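Local coordinates for ancylostoma secreted protein 1 (Necator americanus, PDB 3NT8) that is a secreted hookworm protein with two CAP domains, probably associated with the transition of infective larvae to parasitism, at residues 135-147 / 180-192. Residues are numbered along the deposited sequence; the frame is centred on the assembly and turned at random.
Sequences VGPDNKYTGGGLF and VGYITNQPMWETG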
ATOM      1  N   VAL A 135     -14.343  12.044  -6.835  1.00 25.53           N
ATOM      2  CA  VAL A 135     -13.708  10.917  -6.161  1.00 24.72           C
ATOM      3  C   VAL A 135     -14.867  10.039  -5.634  1.00 26.57           C
ATOM      4  O   VAL A 135     -15.847  10.558  -5.054  1.00 25.98           O
ATOM      5  CB  VAL A 135     -12.832  11.401  -4.971  1.00 25.05           C
ATOM      6  CG1 VAL A 135     -12.366  10.265  -4.120  1.00 22.85           C
ATOM      7  CG2 VAL A 135     -11.590  12.208  -5.439  1.00 20.79           C
ATOM      8  N   GLY A 136     -14.754   8.728  -5.870  1.00 27.15           N
ATOM      9  CA  GLY A 136     -15.650   7.689  -5.335  1.00 29.21           C
ATOM     10  C   GLY A 136     -15.923   7.662  -3.810  1.00 30.49           C
ATOM     11  O   GLY A 136     -15.114   8.161  -3.011  1.00 31.16           O
ATOM     12  N   PRO A 137     -17.072   7.063  -3.398  1.00 31.37           N
ATOM     13  CA  PRO A 137     -17.582   7.203  -2.015  1.00 30.98           C
ATOM     14  C   PRO A 137     -16.619   6.712  -0.887  1.00 30.37           C
ATOM     15  O   PRO A 137     -16.776   7.179   0.292  1.00 30.35           O
ATOM     16  CB  PRO A 137     -18.905   6.405  -2.042  1.00 32.56           C
ATOM     17  CG  PRO A 137     -18.685   5.333  -3.154  1.00 32.78           C
ATOM     18  CD  PRO A 137     -17.870   6.106  -4.205  1.00 31.03           C
ATOM     19  N   ASP A 138     -15.664   5.815  -1.225  1.00 27.27           N
ATOM     20  CA  ASP A 138     -14.673   5.320  -0.271  1.00 24.93           C
ATOM     21  C   ASP A 138     -13.250   5.969  -0.504  1.00 24.25           C
ATOM     22  O   ASP A 138     -12.255   5.531   0.059  1.00 22.12           O
ATOM     23  CB  ASP A 138     -14.584   3.799  -0.325  1.00 26.13           C
ATOM     24  CG  ASP A 138     -15.911   3.096   0.011  1.00 28.28           C
ATOM     25  OD1 ASP A 138     -16.760   3.681   0.744  1.00 27.05           O
ATOM     26  OD2 ASP A 138     -16.076   1.934  -0.457  1.00 29.04           O
ATOM     27  N   ASN A 139     -13.209   7.041  -1.304  1.00 23.00           N
ATOM     28  CA  ASN A 139     -11.994   7.735  -1.671  1.00 22.32           C
ATOM     29  C   ASN A 139     -11.074   6.812  -2.453  1.00 22.77           C
ATOM     30  O   ASN A 139      -9.845   6.982  -2.438  1.00 20.38           O
ATOM     31  CB  ASN A 139     -11.300   8.347  -0.441  1.00 22.85           C
ATOM     32  CG  ASN A 139     -12.296   8.839   0.627  1.00 20.67           C
ATOM     33  OD1 ASN A 139     -13.236   9.585   0.351  1.00 21.66           O
ATOM     34  ND2 ASN A 139     -12.094   8.387   1.846  1.00 19.14           N
ATOM     35  N   LYS A 140     -11.677   5.813  -3.123  1.00 21.75           N
ATOM     36  CA  LYS A 140     -10.863   4.808  -3.822  1.00 23.74           C
ATOM     37  C   LYS A 140     -10.359   5.308  -5.129  1.00 24.00           C
ATOM     38  O   LYS A 140     -11.099   6.017  -5.842  1.00 25.05           O
ATOM     39  CB  LYS A 140     -11.593   3.459  -4.006  1.00 23.54           C
ATOM     40  CG  LYS A 140     -11.806   2.728  -2.684  1.00 23.95           C
ATOM     41  CD  LYS A 140     -12.663   1.479  -2.777  1.00 28.67           C
ATOM     42  CE  LYS A 140     -12.529   0.722  -1.440  1.00 30.20           C
ATOM     43  NZ  LYS A 140     -13.529  -0.400  -1.465  1.00 37.34           N
ATOM     44  N   TYR A 141      -9.120   4.933  -5.464  1.00 24.37           N
ATOM     45  CA  TYR A 141      -8.540   5.286  -6.784  1.00 25.13           C
ATOM     46  C   TYR A 141      -9.166   4.405  -7.853  1.00 26.18           C
ATOM     47  O   TYR A 141      -9.152   3.157  -7.742  1.00 26.36           O
ATOM     48  CB  TYR A 141      -7.013   5.083  -6.841  1.00 22.23           C
ATOM     49  CG  TYR A 141      -6.411   5.569  -8.150  1.00 22.61           C
ATOM     50  CD1 TYR A 141      -6.091   6.933  -8.331  1.00 21.09           C
ATOM     51  CD2 TYR A 141      -6.150   4.690  -9.199  1.00 19.03           C
ATOM     52  CE1 TYR A 141      -5.525   7.404  -9.544  1.00 24.21           C
ATOM     53  CE2 TYR A 141      -5.612   5.127 -10.415  1.00 19.84           C
ATOM     54  CZ  TYR A 141      -5.319   6.486 -10.574  1.00 23.63           C
ATOM     55  OH  TYR A 141      -4.755   6.935 -11.701  1.00 25.63           O
ATOM     56  N   THR A 142      -9.658   5.048  -8.911  1.00 28.58           N
ATOM     57  CA  THR A 142     -10.259   4.334 -10.049  1.00 29.67           C
ATOM     58  C   THR A 142      -9.712   4.911 -11.354  1.00 30.99           C
ATOM     59  O   THR A 142     -10.097   4.472 -12.451  1.00 32.33           O
ATOM     60  CB  THR A 142     -11.803   4.408 -10.058  1.00 29.01           C
ATOM     61  OG1 THR A 142     -12.228   5.761  -9.825  1.00 30.84           O
ATOM     62  CG2 THR A 142     -12.412   3.457  -9.037  1.00 29.81           C
ATOM     63  N   GLY A 143      -8.797   5.868 -11.231  1.00 30.39           N
ATOM     64  CA  GLY A 143      -8.234   6.524 -12.395  1.00 31.32           C
ATOM     65  C   GLY A 143      -9.218   7.579 -12.816  1.00 31.91           C
ATOM     66  O   GLY A 143      -9.475   8.525 -12.049  1.00 32.42           O
ATOM     67  N   GLY A 144      -9.847   7.383 -13.980  1.00 31.55           N
ATOM     68  CA  GLY A 144     -10.581   8.466 -14.607  1.00 30.53           C
ATOM     69  C   GLY A 144      -9.989   9.853 -14.368  1.00 29.22           C
ATOM     70  O   GLY A 144     -10.751  10.779 -14.069  1.00 30.14           O
ATOM     71  N   GLY A 145      -8.655  10.022 -14.498  1.00 27.88           N
ATOM     72  CA  GLY A 145      -8.012  11.373 -14.353  1.00 24.80           C
ATOM     73  C   GLY A 145      -7.619  11.811 -12.934  1.00 22.95           C
ATOM     74  O   GLY A 145      -7.461  13.005 -12.641  1.00 23.42           O
ATOM     75  N   LEU A 146      -7.469  10.853 -12.017  1.00 21.45           N
ATOM     76  CA  LEU A 146      -7.016  11.147 -10.631  1.00 18.83           C
ATOM     77  C   LEU A 146      -5.528  10.838 -10.417  1.00 17.84           C
ATOM     78  O   LEU A 146      -4.990  10.917  -9.287  1.00 17.89           O
ATOM     79  CB  LEU A 146      -7.894  10.353  -9.622  1.00 19.12           C
ATOM     80  CG  LEU A 146      -9.386  10.759  -9.573  1.00 19.99           C
ATOM     81  CD1 LEU A 146     -10.235   9.705  -8.869  1.00 21.83           C
ATOM     82  CD2 LEU A 146      -9.682  12.102  -9.013  1.00 16.12           C
ATOM     83  N   PHE A 147      -4.831  10.441 -11.473  1.00 17.63           N
ATOM     84  CA  PHE A 147      -3.447  10.018 -11.287  1.00 16.00           C
ATOM     85  C   PHE A 147      -2.617  11.013 -10.501  1.00 16.86           C
ATOM     86  O   PHE A 147      -1.932  10.658  -9.529  1.00 17.92           O
ATOM     87  CB  PHE A 147      -2.764   9.802 -12.612  1.00 17.33           C
ATOM     88  CG  PHE A 147      -1.321   9.376 -12.470  1.00 17.29           C
ATOM     89  CD1 PHE A 147      -0.990   8.061 -12.126  1.00 19.80           C
ATOM     90  CD2 PHE A 147      -0.300  10.296 -12.645  1.00 19.27           C
ATOM     91  CE1 PHE A 147       0.344   7.663 -11.971  1.00 20.53           C
ATOM     92  CE2 PHE A 147       1.052   9.893 -12.496  1.00 17.79           C
ATOM     93  CZ  PHE A 147       1.351   8.594 -12.138  1.00 18.64           C
ATOM     94  N   VAL A 180       2.662   5.337  -3.178  1.00 17.88           N
ATOM     95  CA  VAL A 180       1.947   5.125  -4.418  1.00 17.25           C
ATOM     96  C   VAL A 180       0.404   5.295  -4.234  1.00 18.16           C
ATOM     97  O   VAL A 180      -0.238   4.533  -3.488  1.00 18.78           O
ATOM     98  CB  VAL A 180       2.342   3.717  -4.994  1.00 17.70           C
ATOM     99  CG1 VAL A 180       1.617   3.441  -6.305  1.00 14.34           C
ATOM    100  CG2 VAL A 180       3.889   3.664  -5.182  1.00 15.79           C
ATOM    101  N   GLY A 181      -0.197   6.273  -4.917  1.00 18.30           N
ATOM    102  CA  GLY A 181      -1.640   6.534  -4.765  1.00 18.25           C
ATOM    103  C   GLY A 181      -2.508   6.102  -5.934  1.00 18.69           C
ATOM    104  O   GLY A 181      -3.747   6.177  -5.866  1.00 18.15           O
ATOM    105  N   TYR A 182      -1.866   5.640  -7.005  1.00 19.73           N
ATOM    106  CA  TYR A 182      -2.566   5.180  -8.183  1.00 21.80           C
ATOM    107  C   TYR A 182      -2.845   3.640  -8.258  1.00 23.16           C
ATOM    108  O   TYR A 182      -2.962   3.062  -9.357  1.00 24.19           O
ATOM    109  CB  TYR A 182      -1.847   5.698  -9.417  1.00 22.05           C
ATOM    110  CG  TYR A 182      -0.359   5.443  -9.405  1.00 23.01           C
ATOM    111  CD1 TYR A 182       0.127   4.197  -9.794  1.00 23.54           C
ATOM    112  CD2 TYR A 182       0.563   6.434  -9.026  1.00 20.64           C
ATOM    113  CE1 TYR A 182       1.472   3.925  -9.790  1.00 24.63           C
ATOM    114  CE2 TYR A 182       1.949   6.179  -9.037  1.00 23.17           C
ATOM    115  CZ  TYR A 182       2.384   4.905  -9.431  1.00 27.69           C
ATOM    116  OH  TYR A 182       3.720   4.525  -9.449  1.00 32.17           O
ATOM    117  N   ILE A 183      -2.974   2.956  -7.125  1.00 23.78           N
ATOM    118  CA  ILE A 183      -3.257   1.516  -7.194  1.00 23.65           C
ATOM    119  C   ILE A 183      -4.784   1.380  -7.309  1.00 24.08           C
ATOM    120  O   ILE A 183      -5.501   2.044  -6.588  1.00 23.39           O
ATOM    121  CB  ILE A 183      -2.734   0.762  -5.965  1.00 23.15           C
ATOM    122  CG1 ILE A 183      -1.219   0.914  -5.766  1.00 23.20           C
ATOM    123  CG2 ILE A 183      -3.151  -0.672  -6.015  1.00 22.94           C
ATOM    124  CD1 ILE A 183      -0.326   0.465  -6.870  1.00 26.28           C
ATOM    125  N   THR A 184      -5.268   0.572  -8.258  1.00 25.19           N
ATOM    126  CA  THR A 184      -6.729   0.452  -8.521  1.00 26.54           C
ATOM    127  C   THR A 184      -7.527  -0.045  -7.285  1.00 27.08           C
ATOM    128  O   THR A 184      -7.129  -1.016  -6.624  1.00 26.88           O
ATOM    129  CB  THR A 184      -7.036  -0.452  -9.744  1.00 27.78           C
ATOM    130  OG1 THR A 184      -6.155  -0.136 -10.836  1.00 27.66           O
ATOM    131  CG2 THR A 184      -8.533  -0.294 -10.196  1.00 28.99           C
ATOM    132  N   ASN A 185      -8.607   0.688  -6.960  1.00 27.38           N
ATOM    133  CA  ASN A 185      -9.516   0.391  -5.856  1.00 27.89           C
ATOM    134  C   ASN A 185      -8.953   0.537  -4.422  1.00 27.31           C
ATOM    135  O   ASN A 185      -9.656   0.198  -3.439  1.00 26.25           O
ATOM    136  CB  ASN A 185     -10.173  -1.004  -6.058  1.00 28.05           C
ATOM    137  CG  ASN A 185     -11.113  -1.035  -7.294  1.00 31.28           C
ATOM    138  OD1 ASN A 185     -11.001  -1.910  -8.134  1.00 35.26           O
ATOM    139  ND2 ASN A 185     -12.005  -0.059  -7.400  1.00 29.98           N
ATOM    140  N   GLN A 186      -7.684   0.970  -4.307  1.00 25.57           N
ATOM    141  CA  GLN A 186      -7.068   1.281  -2.985  1.00 24.95           C
ATOM    142  C   GLN A 186      -7.490   2.699  -2.582  1.00 25.04           C
ATOM    143  O   GLN A 186      -7.494   3.590  -3.427  1.00 24.99           O
ATOM    144  CB  GLN A 186      -5.543   1.225  -3.073  1.00 25.35           C
ATOM    145  CG  GLN A 186      -4.768   1.829  -1.861  1.00 26.36           C
ATOM    146  CD  GLN A 186      -3.254   1.808  -2.067  1.00 30.81           C
ATOM    147  OE1 GLN A 186      -2.721   2.642  -2.829  1.00 33.86           O
ATOM    148  NE2 GLN A 186      -2.556   0.861  -1.423  1.00 25.92           N
ATOM    149  N   PRO A 187      -7.900   2.895  -1.317  1.00 24.92           N
ATOM    150  CA  PRO A 187      -8.325   4.211  -0.865  1.00 24.61           C
ATOM    151  C   PRO A 187      -7.156   5.169  -0.781  1.00 22.82           C
ATOM    152  O   PRO A 187      -6.081   4.829  -0.258  1.00 24.15           O
ATOM    153  CB  PRO A 187      -8.935   3.962   0.505  1.00 24.41           C
ATOM    154  CG  PRO A 187      -8.463   2.546   0.898  1.00 26.53           C
ATOM    155  CD  PRO A 187      -8.310   1.827  -0.390  1.00 25.26           C
ATOM    156  N   MET A 188      -7.365   6.353  -1.342  1.00 21.00           N
ATOM    157  CA  MET A 188      -6.336   7.403  -1.293  1.00 20.22           C
ATOM    158  C   MET A 188      -6.139   7.819   0.164  1.00 19.65           C
ATOM    159  O   MET A 188      -5.016   8.113   0.570  1.00 19.99           O
ATOM    160  CB  MET A 188      -6.718   8.567  -2.184  1.00 19.95           C
ATOM    161  CG  MET A 188      -6.569   8.198  -3.635  1.00 17.59           C
ATOM    162  SD  MET A 188      -7.028   9.417  -4.834  1.00 22.14           S
ATOM    163  CE  MET A 188      -8.819   9.414  -4.612  1.00 11.71           C
ATOM    164  N   TRP A 189      -7.228   7.751   0.950  1.00 18.68           N
ATOM    165  CA  TRP A 189      -7.186   8.027   2.396  1.00 18.84           C
ATOM    166  C   TRP A 189      -8.418   7.372   3.038  1.00 20.07           C
ATOM    167  O   TRP A 189      -9.443   7.052   2.364  1.00 18.72           O
ATOM    168  CB  TRP A 189      -7.133   9.587   2.700  1.00 16.85           C
ATOM    169  CG  TRP A 189      -8.427  10.320   2.310  1.00 17.58           C
ATOM    170  CD1 TRP A 189      -9.555  10.517   3.103  1.00 18.54           C
ATOM    171  CD2 TRP A 189      -8.723  10.960   1.055  1.00 16.78           C
ATOM    172  NE1 TRP A 189     -10.504  11.255   2.424  1.00 15.25           N
ATOM    173  CE2 TRP A 189     -10.019  11.542   1.168  1.00 17.77           C
ATOM    174  CE3 TRP A 189      -8.014  11.127  -0.139  1.00 13.46           C
ATOM    175  CZ2 TRP A 189     -10.632  12.207   0.106  1.00 17.08           C
ATOM    176  CZ3 TRP A 189      -8.616  11.829  -1.177  1.00 17.17           C
ATOM    177  CH2 TRP A 189      -9.928  12.331  -1.059  1.00 17.16           C
ATOM    178  N   GLU A 190      -8.377   7.255   4.360  1.00 21.94           N
ATOM    179  CA  GLU A 190      -9.521   6.676   5.067  1.00 23.48           C
ATOM    180  C   GLU A 190     -10.388   7.752   5.618  1.00 21.83           C
ATOM    181  O   GLU A 190      -9.912   8.702   6.206  1.00 22.38           O
ATOM    182  CB  GLU A 190      -9.049   5.711   6.159  1.00 24.33           C
ATOM    183  CG  GLU A 190      -8.526   4.384   5.565  1.00 30.78           C
ATOM    184  CD  GLU A 190      -8.172   3.341   6.614  1.00 34.41           C
ATOM    185  OE1 GLU A 190      -7.469   3.667   7.602  1.00 36.95           O
ATOM    186  OE2 GLU A 190      -8.596   2.180   6.416  1.00 39.00           O
ATOM    187  N   THR A 191     -11.682   7.638   5.379  1.00 23.58           N
ATOM    188  CA  THR A 191     -12.648   8.610   5.943  1.00 22.05           C
ATOM    189  C   THR A 191     -12.600   8.545   7.503  1.00 22.74           C
ATOM    190  O   THR A 191     -12.703   7.462   8.110  1.00 22.55           O
ATOM    191  CB  THR A 191     -14.076   8.414   5.343  1.00 22.43           C
ATOM    192  OG1 THR A 191     -14.021   8.345   3.918  1.00 17.03           O
ATOM    193  CG2 THR A 191     -14.992   9.559   5.684  1.00 21.94           C
ATOM    194  N   GLY A 192     -12.375   9.700   8.132  1.00 22.20           N
ATOM    195  CA  GLY A 192     -12.556   9.815   9.569  1.00 23.53           C
ATOM    196  C   GLY A 192     -12.226  11.207   9.986  1.00 24.72           C
ATOM    197  O   GLY A 192     -11.885  12.031   9.141  1.00 25.99           O
TER
HETATM  198  O   HOH W   1     -16.540   7.622   2.829  1.00 20.13           O
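The backbones of 135-147 and 180-192 meet at a single beta bridge, K140 with P187, in the first of the two CAP domains. Three hydrogen bonds zip the loops together: M188 N to N139 O (2.8 Å, nearly straight), Y141 N to Q186 O (2.9 Å), and N185 N to Y141 O, which comes nearly end-on to the carbonyl. The last two clasp Y141 against the type II turn I183-Q186. With CG anti to the backbone N (chi1 -175°), the Y141 ring lies over Y182, whose CA sits 3.6 Å from the ring centroid and 4° off its normal, a CH-pi contact. The N139 amide stacks on the W189 indole with planes 15° apart, its CB over the six-membered ring. M188 CE meets V135 CG1 tip to tip at 3.7 Å. In the second shell, N64 holds both stacked groups, its ND2 bonding N139 OD1 and its O weakly accepting W189 NE1, consistent with it setting how the amide lies on the indole. Both N-H bonds of N139 ND2 are then used within 180-192: one to W189 O, with ND2 above the plane of that carbonyl, the other to T191 OG1 at 2.8 Å; a water that donates to P137 O also touches this OG1.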